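Local coordinates for uncharacterized protein (Bacteroides ovatus, PDB 4DQA), which is of unknown function but probably binds carbohydrate, joining an N-terminal E-set domain of the BT_3987-like family to a concanavalin A-like lectin/glucanase domain, at residues 44-49 with 114-119; 182-187 with 260-265; 214-219 with 244-249; 18-23 with 133-138. All blocks are in the same frame, centred on the assembly; numbering follows the deposited sequence.

Interaction 1 of 4, residues 44-49 with 114-119; sequences DVSYSV and RVHSSS
Ser46 and His116 form an antiparallel hydrogen-bonded pair, as do Ser48 and Arg114, and four backbone bonds join them; the two donated by His116 N to Ser46 O and by Arg114 N to Ser48 O are both 2.8 Å long. Polar side chains add to this ladder. Ser48 OG meets the edge of the His116 imidazole near its plane, 2.7 Å from NE2, a hydrogen bond that either partner could donate. The His116 ring reaches Ser48 with its CG anti to the carbonyl carbon (chi1 -51°), while His116 CB packs 3.6 Å from Ser46 OG.

On the other face of the sheet the contact is apolar. Tyr47 and Val115 run alongside each other, and Tyr47 CE1 comes within 3.6 Å of Val115 CG2. These two and Val45 are buried against strands 8-10 and 27-35, which belong to the facing sheet of the E-set beta sandwich; Tyr47 OH is held there by Ser33.

Toward Ser119 the contact passes to serine hydroxyls. Ser117 OG donates to Asp44 O at 2.7 Å and accepts from Ser119 N, making an ST turn, and from Val120 N just beyond. Within this turn Ser119 OG accepts from Asp44 N, a nearly straight bond of 2.9 Å (175° at the hydrogen). A water bound to Ser118 OG reaches Asp44 OD2 only weakly, and Asp44 OD1 bonds to Gln42.

Interaction 2 of 4, residues 182-187 with 260-265; sequences GTEGVM and SDMGFY
Gly182 and Tyr265 form an antiparallel hydrogen-bonded pair, with Gly182 N to Tyr265 O and Tyr265 N to Gly182 O both 2.9 Å. Gly182 stands where the chain turns a corner and adopts phi 138°, psi -163°, a region open mainly to glycine. Its CA packs on a face of the Phe264 ring, a CH-pi contact 3.8 Å from the ring centroid. Phe154 and Tyr165 meet the same ring edge-to-face.

The Thr183 side chain lies across that of Phe264, almost perpendicular to it. Its OG1, which bonds to Pro258 O, lies 3.6 Å from Phe264 CD2, and CG2 turns the other way to touch Ser260 O at 3.4 Å.

Two tight bends face each other beside the edge strand 264-266 of one sheet of the concanavalin A-like domain. Residues 260-263 make a type II' turn, whereas in the other segment Val186 and Met187 both donate to Thr183 O as a classic beta bulge.

Between the bends a water ties the backbones together by donating to Gly182 O and Gly263 O and accepting from Glu184 N. Met262, a selenomethionine whose chain doubles back beyond CG, folds over Glu184: its SE lies 3.5 Å from Glu184 O, and its CE is 3.8 Å from Glu184 CB. The Glu184 carboxylate leads elsewhere, to a salt bridge with Arg277. Val186 CG2 approaches Ser260 OG to 3.5 Å in one of the two conformers of that serine, whose hydroxyl bonds to Asp257 O.

Interaction 3 of 4, residues 214-219 with 244-249; sequences VTKPLL and EKWAGS
Bends at chi3 (-76°) and chi4 (-84°) curl the Lys216 chain over the indole of Trp246, whose CG stands anti to its own carbonyl carbon and sends the ring toward the 214-219 loop. The lysine reaches across the tryptophan side chain and not along it. Its CE sits over the centre of the six-membered ring, 3.5 Å from the centroid in a CH-pi contact. NZ goes on to the five-membered ring, 3.9 Å above its centroid and only 5° off the normal, which makes a cation-pi pair. Lys216 was modelled in two conformers, however, so this cover describes one of them.

Aliphatic groups also meet the indole. Val214 CB lies at the ring edge in its plane, 4.0 Å from Trp246 CE3, and Val214 CG1 packs 3.7 Å from Trp246 CB. Trp246 and Ala247 form a classic beta bulge opposite Ile239, in the antiparallel pairing of strands 236-241 and 244-250 within the lectin-like sandwich. The bulge lets both consecutive side chains point toward the loop: Ala247 CB rests 4.0 Å from Val214 CA, while Leu218 CD2 approaches Trp246 CZ3, also at 4.0 Å.

Polar linkage across the contact runs through one water. It donates to Trp246 O at 2.7 Å and accepts from Thr215 N and, at longer range and in this conformer, from Lys216 NZ, on the exposed side of the loop.

Interaction 4 of 4, residues 18-23 with 133-138; sequences FSVEDE and FSKPLK
Phe18 and Phe133 are neighbours on one face of the sheet, their side chains running in the same direction, with Phe18 CD2 3.5 Å from Phe133 CE2. Both have CG anti to the carbonyl carbon (chi1 -60° and -56°), which keeps the rings adjacent, and their planes meet obliquely at 31°. Met27 of strand 27-35 packs on both rings, and Phe133, the more buried of the two, also reaches Phe29.

Val20 continues this tight side beyond the end of its strand. Its CG2 lies 4.1 Å from Phe133 CB, and its CB is the same distance from Lys135 CG. The Lys135 chain stays extended past Val20, and its NZ donates to the carbonyl oxygens of Leu100 and Leu103.

The other face is wetter and looser. Ser19 and Ser134 point that way, and a water bonds to Ser134 OG at 2.9 Å and lies close to Ser19 OG. Any bond from Ser134 OG to Phe18 O is weak and unsettled. Farther along, Pro136 CD makes a marginal contact of 3.9 Å with Val20 O before the segments part.

The backbone bonds between these faces are regular. Ser134 N donates to Phe18 O at 3.0 Å, in the carbonyl plane, and Val20 N donates to Ser134 O at 2.9 Å. Ser134 therefore sits between Phe18 and Val20 of the other strand and bonds to both, as in a parallel pair; here the strands are 15-19 and 128-135, the one parallel pairing of strand 128-135 in a mixed sheet of the E-set sandwich.

How the interactions relate
From the N terminus, residues 18-23 open the first long loop, which closes after 109 intervening residues when 133-138 pairs with them in interaction 4. Interaction 1 is nested inside that loop, and its strand 107-117 is the sheet neighbour of strand 128-135, so both contacts build one sheet of the E-set domain although their centres are about 30 Å apart. In the lectin-like domain 182-187 opens a second loop, closed by interaction 2, which joins this turn to strand 264-266. Nested inside it, interaction 3 joins the 214-219 loop to strand 244-250. The two large loops follow in series without crossing, and interactions 1 and 2 lie on opposite sides of the chain's centre.

Interaction 1 of 4, residues 44-49 with 114-119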
loop_
_atom_site.group_PDB
_atom_site.type_symbol
_atom_site.label_atom_id
_atom_site.label_comp_id
_atom_site.label_asym_id
_atom_site.label_seq_id
_atom_site.Cartn_x
_atom_site.Cartn_y
_atom_site.Cartn_z
ATOM N N ASP A 44 44.177 -11.302 -5.787
ATOM C CA ASP A 44 43.101 -12.148 -5.325
ATOM C C ASP A 44 42.041 -11.343 -4.601
ATOM O O ASP A 44 42.347 -10.403 -3.866
ATOM C CB ASP A 44 43.645 -13.228 -4.411
ATOM C CG ASP A 44 44.600 -14.151 -5.136
ATOM O OD1 ASP A 44 44.196 -14.654 -6.214
ATOM O OD2 ASP A 44 45.742 -14.352 -4.651
ATOM N N VAL A 45 40.784 -11.693 -4.842
ATOM C CA VAL A 45 39.670 -10.985 -4.209
ATOM C C VAL A 45 38.660 -11.959 -3.650
ATOM O O VAL A 45 38.678 -13.164 -3.945
ATOM C CB VAL A 45 38.965 -10.007 -5.186
ATOM C CG1 VAL A 45 39.936 -8.958 -5.728
ATOM C CG2 VAL A 45 38.267 -10.764 -6.328
ATOM N N SER A 46 37.789 -11.452 -2.797
ATOM C CA SER A 46 36.672 -12.252 -2.336
ATOM C C SER A 46 35.508 -11.350 -2.017
ATOM O O SER A 46 35.646 -10.123 -1.989
ATOM C CB SER A 46 37.038 -13.099 -1.127
ATOM O OG SER A 46 37.213 -12.291 0.039
ATOM N N TYR A 47 34.363 -11.956 -1.772
ATOM C CA TYR A 47 33.132 -11.202 -1.603
ATOM C C TYR A 47 32.344 -11.647 -0.394
ATOM O O TYR A 47 32.435 -12.796 0.060
ATOM C CB TYR A 47 32.261 -11.351 -2.860
ATOM C CG TYR A 47 32.954 -10.903 -4.125
ATOM C CD1 TYR A 47 33.032 -9.549 -4.446
ATOM C CD2 TYR A 47 33.550 -11.809 -4.996
ATOM C CE1 TYR A 47 33.681 -9.122 -5.575
ATOM C CE2 TYR A 47 34.190 -11.383 -6.146
ATOM C CZ TYR A 47 34.253 -10.035 -6.426
ATOM O OH TYR A 47 34.897 -9.614 -7.578
ATOM N N SER A 48 31.518 -10.740 0.101
ATOM C CA SER A 48 30.593 -11.072 1.167
ATOM C C SER A 48 29.387 -10.162 1.086
ATOM O O SER A 48 29.431 -9.116 0.444
ATOM C CB SER A 48 31.246 -10.900 2.526
ATOM O OG SER A 48 31.590 -9.532 2.748
ATOM N N VAL A 49 28.302 -10.553 1.735
ATOM C CA VAL A 49 27.150 -9.654 1.853
ATOM C C VAL A 49 27.471 -8.636 2.921
ATOM O O VAL A 49 27.938 -8.974 4.015
ATOM C CB VAL A 49 25.897 -10.429 2.207
ATOM C CG1 VAL A 49 24.708 -9.483 2.429
ATOM C CG2 VAL A 49 25.590 -11.467 1.127
ATOM N N ARG A 114 30.033 -6.616 -0.647
ATOM C CA ARG A 114 31.328 -6.061 -0.343
ATOM C C ARG A 114 32.403 -6.847 -1.033
ATOM O O ARG A 114 32.315 -8.066 -1.122
ATOM C CB ARG A 114 31.572 -6.123 1.163
ATOM C CG ARG A 114 32.869 -5.483 1.591
ATOM C CD ARG A 114 32.921 -5.342 3.085
ATOM N NE ARG A 114 32.041 -4.297 3.615
ATOM C CZ ARG A 114 32.409 -3.031 3.813
ATOM N NH1 ARG A 114 33.635 -2.633 3.480
ATOM N NH2 ARG A 114 31.551 -2.161 4.350
ATOM N N VAL A 115 33.424 -6.149 -1.520
ATOM C CA VAL A 115 34.621 -6.814 -2.023
ATOM C C VAL A 115 35.759 -6.650 -1.018
ATOM O O VAL A 115 35.891 -5.611 -0.341
ATOM C CB VAL A 115 35.026 -6.316 -3.449
ATOM C CG1 VAL A 115 35.383 -4.830 -3.432
ATOM C CG2 VAL A 115 36.186 -7.137 -4.013
ATOM N N HIS A 116 36.591 -7.684 -0.932
ATOM C CA HIS A 116 37.746 -7.774 -0.064
ATOM C C HIS A 116 38.929 -8.221 -0.930
ATOM O O HIS A 116 38.739 -8.795 -2.016
ATOM C CB HIS A 116 37.543 -8.861 1.002
ATOM C CG HIS A 116 36.260 -8.776 1.756
ATOM N ND1 HIS A 116 36.070 -7.942 2.835
ATOM C CD2 HIS A 116 35.090 -9.433 1.581
ATOM C CE1 HIS A 116 34.834 -8.078 3.280
ATOM N NE2 HIS A 116 34.228 -8.999 2.554
ATOM N N SER A 117 40.153 -8.019 -0.448
ATOM C CA SER A 117 41.301 -8.564 -1.135
ATOM C C SER A 117 42.369 -8.974 -0.143
ATOM O O SER A 117 42.650 -8.248 0.803
ATOM C CB SER A 117 41.904 -7.543 -2.115
ATOM O OG SER A 117 43.053 -8.067 -2.783
ATOM N N SER A 118 42.951 -10.140 -0.376
ATOM C CA SER A 118 44.084 -10.576 0.420
ATOM C C SER A 118 45.404 -10.106 -0.179
ATOM O O SER A 118 46.478 -10.343 0.392
ATOM C CB SER A 118 44.070 -12.101 0.566
ATOM O OG SER A 118 44.150 -12.749 -0.709
ATOM N N SER A 119 45.347 -9.439 -1.329
ATOM C CA SER A 119 46.532 -9.016 -2.074
ATOM C C SER A 119 46.812 -7.534 -1.924
ATOM O O SER A 119 47.980 -7.121 -1.781
ATOM C CB SER A 119 46.356 -9.299 -3.577
ATOM O OG SER A 119 46.307 -10.678 -3.864
HETATM O O HOH W 1 46.722 -13.180 -1.674
#

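Interaction 2 of 4, residues 182-187 with 260-265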
loop_
_atom_site.group_PDB
_atom_site.type_symbol
_atom_site.label_atom_id
_atom_site.label_comp_id
_atom_site.label_asym_id
_atom_site.label_seq_id
_atom_site.Cartn_x
_atom_site.Cartn_y
_atom_site.Cartn_z
ATOM N N GLY A 182 -20.681 4.140 6.325
ATOM C CA GLY A 182 -20.893 4.914 7.526
ATOM C C GLY A 182 -22.209 4.617 8.201
ATOM O O GLY A 182 -22.861 3.601 7.883
ATOM N N THR A 183 -22.597 5.531 9.082
ATOM C CA THR A 183 -23.755 5.385 9.919
ATOM C C THR A 183 -24.753 6.463 9.561
ATOM O O THR A 183 -24.577 7.628 9.892
ATOM C CB THR A 183 -23.340 5.444 11.388
ATOM O OG1 THR A 183 -22.332 4.442 11.593
ATOM C CG2 THR A 183 -24.530 5.203 12.321
ATOM N N GLU A 184 -25.803 6.075 8.848
ATOM C CA GLU A 184 -26.802 7.027 8.381
ATOM C C GLU A 184 -27.407 7.830 9.519
ATOM O O GLU A 184 -27.760 7.292 10.576
ATOM C CB GLU A 184 -27.887 6.304 7.574
ATOM C CG GLU A 184 -29.119 7.160 7.198
ATOM C CD GLU A 184 -28.830 8.364 6.338
ATOM O OE1 GLU A 184 -27.706 8.460 5.795
ATOM O OE2 GLU A 184 -29.736 9.225 6.218
ATOM N N GLY A 185 -27.469 9.146 9.313
ATOM C CA GLY A 185 -28.026 10.045 10.296
ATOM C C GLY A 185 -26.985 10.514 11.300
ATOM O O GLY A 185 -27.259 11.419 12.081
ATOM N N VAL A 186 -25.796 9.914 11.252
ATOM C CA VAL A 186 -24.755 10.197 12.231
ATOM C C VAL A 186 -23.422 10.601 11.592
ATOM O O VAL A 186 -22.919 11.704 11.849
ATOM C CB VAL A 186 -24.548 8.988 13.165
ATOM C CG1 VAL A 186 -23.444 9.254 14.177
ATOM C CG2 VAL A 186 -25.869 8.642 13.886
HETATM N N MSE A 187 -22.858 9.728 10.763
HETATM C CA MSE A 187 -21.610 10.017 10.047
HETATM C C MSE A 187 -21.490 9.069 8.861
HETATM O O MSE A 187 -21.046 7.931 9.006
HETATM C CB MSE A 187 -20.388 9.869 10.958
HETATM C CG MSE A 187 -19.096 10.329 10.337
HETATM SE SE MSE A 187 -19.026 12.241 10.112
HETATM C CE MSE A 187 -19.175 12.738 11.973
ATOM N N SER A 260 -24.795 3.633 16.558
ATOM C CA SER A 260 -26.105 4.186 16.852
ATOM C C SER A 260 -27.092 3.960 15.704
ATOM O O SER A 260 -26.744 3.854 14.523
ATOM C CB SER A 260 -26.067 5.651 17.358
ATOM O OG SER A 260 -25.252 6.511 16.592
ATOM N N ASP A 261 -28.347 3.826 16.107
ATOM C CA ASP A 261 -29.438 3.482 15.211
ATOM C C ASP A 261 -29.218 2.148 14.474
ATOM O O ASP A 261 -28.965 1.106 15.098
ATOM C CB ASP A 261 -29.669 4.645 14.245
ATOM C CG ASP A 261 -29.763 5.965 14.959
ATOM O OD1 ASP A 261 -30.230 5.968 16.121
ATOM O OD2 ASP A 261 -29.382 7.001 14.370
HETATM N N MSE A 262 -29.303 2.177 13.149
HETATM C CA MSE A 262 -29.096 0.991 12.317
HETATM C C MSE A 262 -27.628 0.582 12.234
HETATM O O MSE A 262 -27.277 -0.523 11.748
HETATM C CB MSE A 262 -29.588 1.275 10.900
HETATM C CG MSE A 262 -28.560 1.999 10.021
HETATM SE SE MSE A 262 -28.395 3.896 10.461
HETATM C CE MSE A 262 -30.172 4.441 9.931
ATOM N N GLY A 263 -26.760 1.482 12.695
ATOM C CA GLY A 263 -25.361 1.187 12.776
ATOM C C GLY A 263 -24.687 1.394 11.437
ATOM O O GLY A 263 -25.230 2.023 10.521
ATOM N N PHE A 264 -23.501 0.845 11.346
ATOM C CA PHE A 264 -22.573 1.117 10.276
ATOM C C PHE A 264 -22.823 0.162 9.113
ATOM O O PHE A 264 -22.942 -1.052 9.296
ATOM C CB PHE A 264 -21.151 0.942 10.813
ATOM C CG PHE A 264 -20.068 1.502 9.942
ATOM C CD1 PHE A 264 -19.570 0.774 8.866
ATOM C CD2 PHE A 264 -19.481 2.728 10.229
ATOM C CE1 PHE A 264 -18.553 1.264 8.057
ATOM C CE2 PHE A 264 -18.450 3.217 9.421
ATOM C CZ PHE A 264 -17.978 2.483 8.351
ATOM N N TYR A 265 -22.851 0.718 7.913
ATOM C CA TYR A 265 -23.000 -0.062 6.688
ATOM C C TYR A 265 -21.986 0.337 5.652
ATOM O O TYR A 265 -21.574 1.502 5.589
ATOM C CB TYR A 265 -24.391 0.133 6.063
ATOM C CG TYR A 265 -25.457 -0.746 6.673
ATOM C CD1 TYR A 265 -25.563 -2.075 6.277
ATOM C CD2 TYR A 265 -26.308 -0.287 7.661
ATOM C CE1 TYR A 265 -26.534 -2.897 6.834
ATOM C CE2 TYR A 265 -27.284 -1.117 8.235
ATOM C CZ TYR A 265 -27.360 -2.440 7.808
ATOM O OH TYR A 265 -28.350 -3.234 8.399
HETATM O O HOH W 2 -25.721 3.309 8.022
#

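Interaction 3 of 4, residues 214-219 with 244-249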
loop_
_atom_site.group_PDB
_atom_site.type_symbol
_atom_site.label_atom_id
_atom_site.label_comp_id
_atom_site.label_asym_id
_atom_site.label_seq_id
_atom_site.Cartn_x
_atom_site.Cartn_y
_atom_site.Cartn_z
ATOM N N VAL A 214 -17.862 18.209 -1.687
ATOM C CA VAL A 214 -16.865 18.689 -2.629
ATOM C C VAL A 214 -17.467 19.603 -3.708
ATOM O O VAL A 214 -18.670 19.888 -3.686
ATOM C CB VAL A 214 -16.112 17.530 -3.281
ATOM C CG1 VAL A 214 -15.451 16.684 -2.186
ATOM C CG2 VAL A 214 -17.061 16.673 -4.138
ATOM N N THR A 215 -16.630 20.064 -4.636
ATOM C CA THR A 215 -17.060 21.040 -5.625
ATOM C C THR A 215 -16.806 20.619 -7.091
ATOM O O THR A 215 -16.943 21.423 -8.001
ATOM C CB THR A 215 -16.423 22.421 -5.314
ATOM O OG1 THR A 215 -15.017 22.283 -5.249
ATOM C CG2 THR A 215 -16.904 22.940 -3.964
ATOM N N LYS A 216 -16.481 19.336 -7.298
ATOM C CA LYS A 216 -16.279 18.757 -8.623
ATOM C C LYS A 216 -16.909 17.358 -8.622
ATOM O O LYS A 216 -16.875 16.722 -7.597
ATOM C CB LYS A 216 -14.784 18.602 -8.896
ATOM C CG LYS A 216 -13.987 19.887 -8.780
ATOM C CD LYS A 216 -12.520 19.634 -9.085
ATOM C CE LYS A 216 -11.821 18.947 -7.931
ATOM N NZ LYS A 216 -11.360 19.899 -6.882
ATOM N N PRO A 217 -17.426 16.892 -9.786
ATOM C CA PRO A 217 -17.993 15.534 -9.839
ATOM C C PRO A 217 -16.953 14.430 -10.006
ATOM O O PRO A 217 -15.837 14.674 -10.482
ATOM C CB PRO A 217 -18.900 15.585 -11.071
ATOM C CG PRO A 217 -18.217 16.588 -11.983
ATOM C CD PRO A 217 -17.632 17.617 -11.062
ATOM N N LEU A 218 -17.329 13.219 -9.607
ATOM C CA LEU A 218 -16.600 12.023 -9.979
ATOM C C LEU A 218 -17.162 11.472 -11.275
ATOM O O LEU A 218 -18.363 11.597 -11.557
ATOM C CB LEU A 218 -16.719 10.934 -8.905
ATOM C CG LEU A 218 -16.190 11.290 -7.537
ATOM C CD1 LEU A 218 -16.354 10.096 -6.617
ATOM C CD2 LEU A 218 -14.717 11.701 -7.630
ATOM N N LEU A 219 -16.286 10.882 -12.077
ATOM C CA LEU A 219 -16.672 10.117 -13.251
ATOM C C LEU A 219 -17.016 8.678 -12.893
ATOM O O LEU A 219 -16.604 8.161 -11.854
ATOM C CB LEU A 219 -15.510 10.092 -14.257
ATOM C CG LEU A 219 -15.123 11.387 -14.959
ATOM C CD1 LEU A 219 -13.718 11.221 -15.555
ATOM C CD2 LEU A 219 -16.083 11.706 -16.046
ATOM N N GLU A 244 -5.545 14.297 -2.660
ATOM C CA GLU A 244 -5.707 15.750 -2.670
ATOM C C GLU A 244 -6.937 16.161 -1.861
ATOM O O GLU A 244 -8.006 15.576 -1.995
ATOM C CB GLU A 244 -5.871 16.284 -4.098
ATOM C CG GLU A 244 -4.713 16.012 -5.061
ATOM C CD GLU A 244 -5.007 16.524 -6.465
ATOM O OE1 GLU A 244 -5.262 17.741 -6.619
ATOM O OE2 GLU A 244 -5.000 15.714 -7.419
ATOM N N LYS A 245 -6.805 17.192 -1.032
ATOM C CA LYS A 245 -7.946 17.644 -0.243
ATOM C C LYS A 245 -8.908 18.385 -1.158
ATOM O O LYS A 245 -8.543 19.404 -1.750
ATOM C CB LYS A 245 -7.495 18.551 0.912
ATOM C CG LYS A 245 -8.615 18.921 1.885
ATOM C CD LYS A 245 -8.068 19.572 3.169
ATOM C CE LYS A 245 -9.196 19.914 4.131
ATOM N NZ LYS A 245 -8.719 20.591 5.374
ATOM N N TRP A 246 -10.131 17.861 -1.301
ATOM C CA TRP A 246 -11.144 18.448 -2.188
ATOM C C TRP A 246 -12.146 19.311 -1.444
ATOM O O TRP A 246 -12.870 20.110 -2.046
ATOM C CB TRP A 246 -11.913 17.348 -2.915
ATOM C CG TRP A 246 -11.271 16.854 -4.178
ATOM C CD1 TRP A 246 -9.952 16.847 -4.468
ATOM C CD2 TRP A 246 -11.940 16.285 -5.321
ATOM N NE1 TRP A 246 -9.738 16.319 -5.719
ATOM C CE2 TRP A 246 -10.945 15.983 -6.272
ATOM C CE3 TRP A 246 -13.282 16.025 -5.641
ATOM C CZ2 TRP A 246 -11.235 15.417 -7.511
ATOM C CZ3 TRP A 246 -13.568 15.456 -6.879
ATOM C CH2 TRP A 246 -12.548 15.168 -7.801
ATOM N N ALA A 247 -12.220 19.126 -0.136
ATOM C CA ALA A 247 -13.115 19.923 0.682
ATOM C C ALA A 247 -12.752 19.775 2.136
ATOM O O ALA A 247 -12.148 18.782 2.563
ATOM C CB ALA A 247 -14.538 19.525 0.457
ATOM N N GLY A 248 -13.098 20.786 2.914
ATOM C CA GLY A 248 -12.883 20.716 4.333
ATOM C C GLY A 248 -13.934 21.468 5.108
ATOM O O GLY A 248 -14.684 22.286 4.553
ATOM N N SER A 249 -13.988 21.172 6.396
ATOM C CA SER A 249 -14.816 21.932 7.316
ATOM C C SER A 249 -14.229 21.876 8.723
ATOM O O SER A 249 -13.113 21.344 8.939
ATOM C CB SER A 249 -16.251 21.400 7.290
ATOM O OG SER A 249 -17.135 22.371 7.828
HETATM O O HOH W 3 -13.701 19.889 -4.582
#

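Interaction 4 of 4, residues 18-23 with 133-138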
loop_
_atom_site.group_PDB
_atom_site.type_symbol
_atom_site.label_atom_id
_atom_site.label_comp_id
_atom_site.label_asym_id
_atom_site.label_seq_id
_atom_site.Cartn_x
_atom_site.Cartn_y
_atom_site.Cartn_z
ATOM N N PHE A 18 17.014 -4.261 -10.839
ATOM C CA PHE A 18 16.360 -5.440 -11.393
ATOM C C PHE A 18 14.894 -5.416 -11.011
ATOM O O PHE A 18 14.522 -4.862 -9.981
ATOM C CB PHE A 18 16.990 -6.728 -10.864
ATOM C CG PHE A 18 18.443 -6.871 -11.181
ATOM C CD1 PHE A 18 18.870 -7.068 -12.483
ATOM C CD2 PHE A 18 19.390 -6.829 -10.171
ATOM C CE1 PHE A 18 20.221 -7.208 -12.767
ATOM C CE2 PHE A 18 20.732 -6.977 -10.455
ATOM C CZ PHE A 18 21.149 -7.160 -11.750
ATOM N N SER A 19 14.065 -6.036 -11.839
ATOM C CA SER A 19 12.638 -6.129 -11.580
ATOM C C SER A 19 12.318 -7.580 -11.259
ATOM O O SER A 19 12.790 -8.489 -11.947
ATOM C CB SER A 19 11.859 -5.674 -12.814
ATOM O OG SER A 19 10.466 -5.834 -12.621
ATOM N N VAL A 20 11.553 -7.803 -10.197
ATOM C CA VAL A 20 11.111 -9.149 -9.856
ATOM C C VAL A 20 9.764 -9.386 -10.526
ATOM O O VAL A 20 8.734 -8.882 -10.076
ATOM C CB VAL A 20 11.021 -9.341 -8.332
ATOM C CG1 VAL A 20 10.538 -10.748 -7.992
ATOM C CG2 VAL A 20 12.390 -9.083 -7.700
ATOM N N GLU A 21 9.791 -10.125 -11.627
ATOM C CA GLU A 21 8.574 -10.369 -12.394
ATOM C C GLU A 21 7.658 -11.303 -11.618
ATOM O O GLU A 21 8.089 -11.979 -10.685
ATOM C CB GLU A 21 8.907 -10.970 -13.763
ATOM N N ASP A 22 6.389 -11.334 -12.001
ATOM C CA ASP A 22 5.438 -12.229 -11.367
ATOM C C ASP A 22 5.931 -13.666 -11.503
ATOM O O ASP A 22 6.502 -14.043 -12.531
ATOM C CB ASP A 22 4.056 -12.073 -12.013
ATOM N N GLU A 23 5.730 -14.458 -10.453
ATOM C CA GLU A 23 6.023 -15.887 -10.496
ATOM C C GLU A 23 7.517 -16.194 -10.525
ATOM O O GLU A 23 7.910 -17.359 -10.471
ATOM C CB GLU A 23 5.342 -16.528 -11.710
ATOM N N PHE A 133 16.189 -4.421 -6.175
ATOM C CA PHE A 133 15.143 -5.285 -6.714
ATOM C C PHE A 133 13.803 -4.666 -6.373
ATOM O O PHE A 133 13.503 -4.399 -5.209
ATOM C CB PHE A 133 15.250 -6.682 -6.109
ATOM C CG PHE A 133 16.580 -7.315 -6.308
ATOM C CD1 PHE A 133 17.635 -7.024 -5.442
ATOM C CD2 PHE A 133 16.812 -8.177 -7.368
ATOM C CE1 PHE A 133 18.880 -7.595 -5.631
ATOM C CE2 PHE A 133 18.063 -8.743 -7.552
ATOM C CZ PHE A 133 19.092 -8.446 -6.688
ATOM N N SER A 134 13.007 -4.387 -7.396
ATOM C CA SER A 134 11.695 -3.825 -7.168
ATOM C C SER A 134 10.663 -4.932 -7.334
ATOM O O SER A 134 10.782 -5.802 -8.208
ATOM C CB SER A 134 11.436 -2.685 -8.142
ATOM O OG SER A 134 11.712 -3.081 -9.475
ATOM N N LYS A 135 9.672 -4.938 -6.455
ATOM C CA LYS A 135 8.598 -5.898 -6.601
ATOM C C LYS A 135 7.282 -5.157 -6.500
ATOM O O LYS A 135 6.858 -4.778 -5.415
ATOM C CB LYS A 135 8.673 -6.999 -5.575
ATOM C CG LYS A 135 7.805 -8.175 -5.987
ATOM C CD LYS A 135 7.956 -9.358 -5.054
ATOM C CE LYS A 135 7.084 -10.517 -5.508
ATOM N NZ LYS A 135 7.209 -11.699 -4.613
ATOM N N PRO A 136 6.642 -4.940 -7.656
ATOM C CA PRO A 136 5.481 -4.055 -7.758
ATOM C C PRO A 136 4.216 -4.595 -7.116
ATOM O O PRO A 136 3.873 -5.760 -7.282
ATOM C CB PRO A 136 5.259 -3.941 -9.272
ATOM C CG PRO A 136 5.851 -5.145 -9.838
ATOM C CD PRO A 136 7.018 -5.504 -8.961
ATOM N N LEU A 137 3.571 -3.743 -6.345
ATOM C CA LEU A 137 2.273 -4.069 -5.754
ATOM C C LEU A 137 1.188 -3.653 -6.722
ATOM O O LEU A 137 1.182 -2.513 -7.178
ATOM C CB LEU A 137 2.077 -3.324 -4.451
ATOM C CG LEU A 137 0.746 -3.474 -3.710
ATOM C CD1 LEU A 137 0.565 -4.936 -3.374
ATOM C CD2 LEU A 137 0.676 -2.609 -2.435
ATOM N N LYS A 138 0.270 -4.571 -7.027
ATOM C CA LYS A 138 -0.849 -4.281 -7.910
ATOM C C LYS A 138 -2.108 -4.826 -7.285
ATOM O O LYS A 138 -2.063 -5.782 -6.529
ATOM C CB LYS A 138 -0.663 -4.969 -9.263
ATOM C CG LYS A 138 0.585 -4.559 -10.022
ATOM C CD LYS A 138 0.755 -5.358 -11.314
HETATM O O HOH W 4 9.585 -4.122 -11.088
#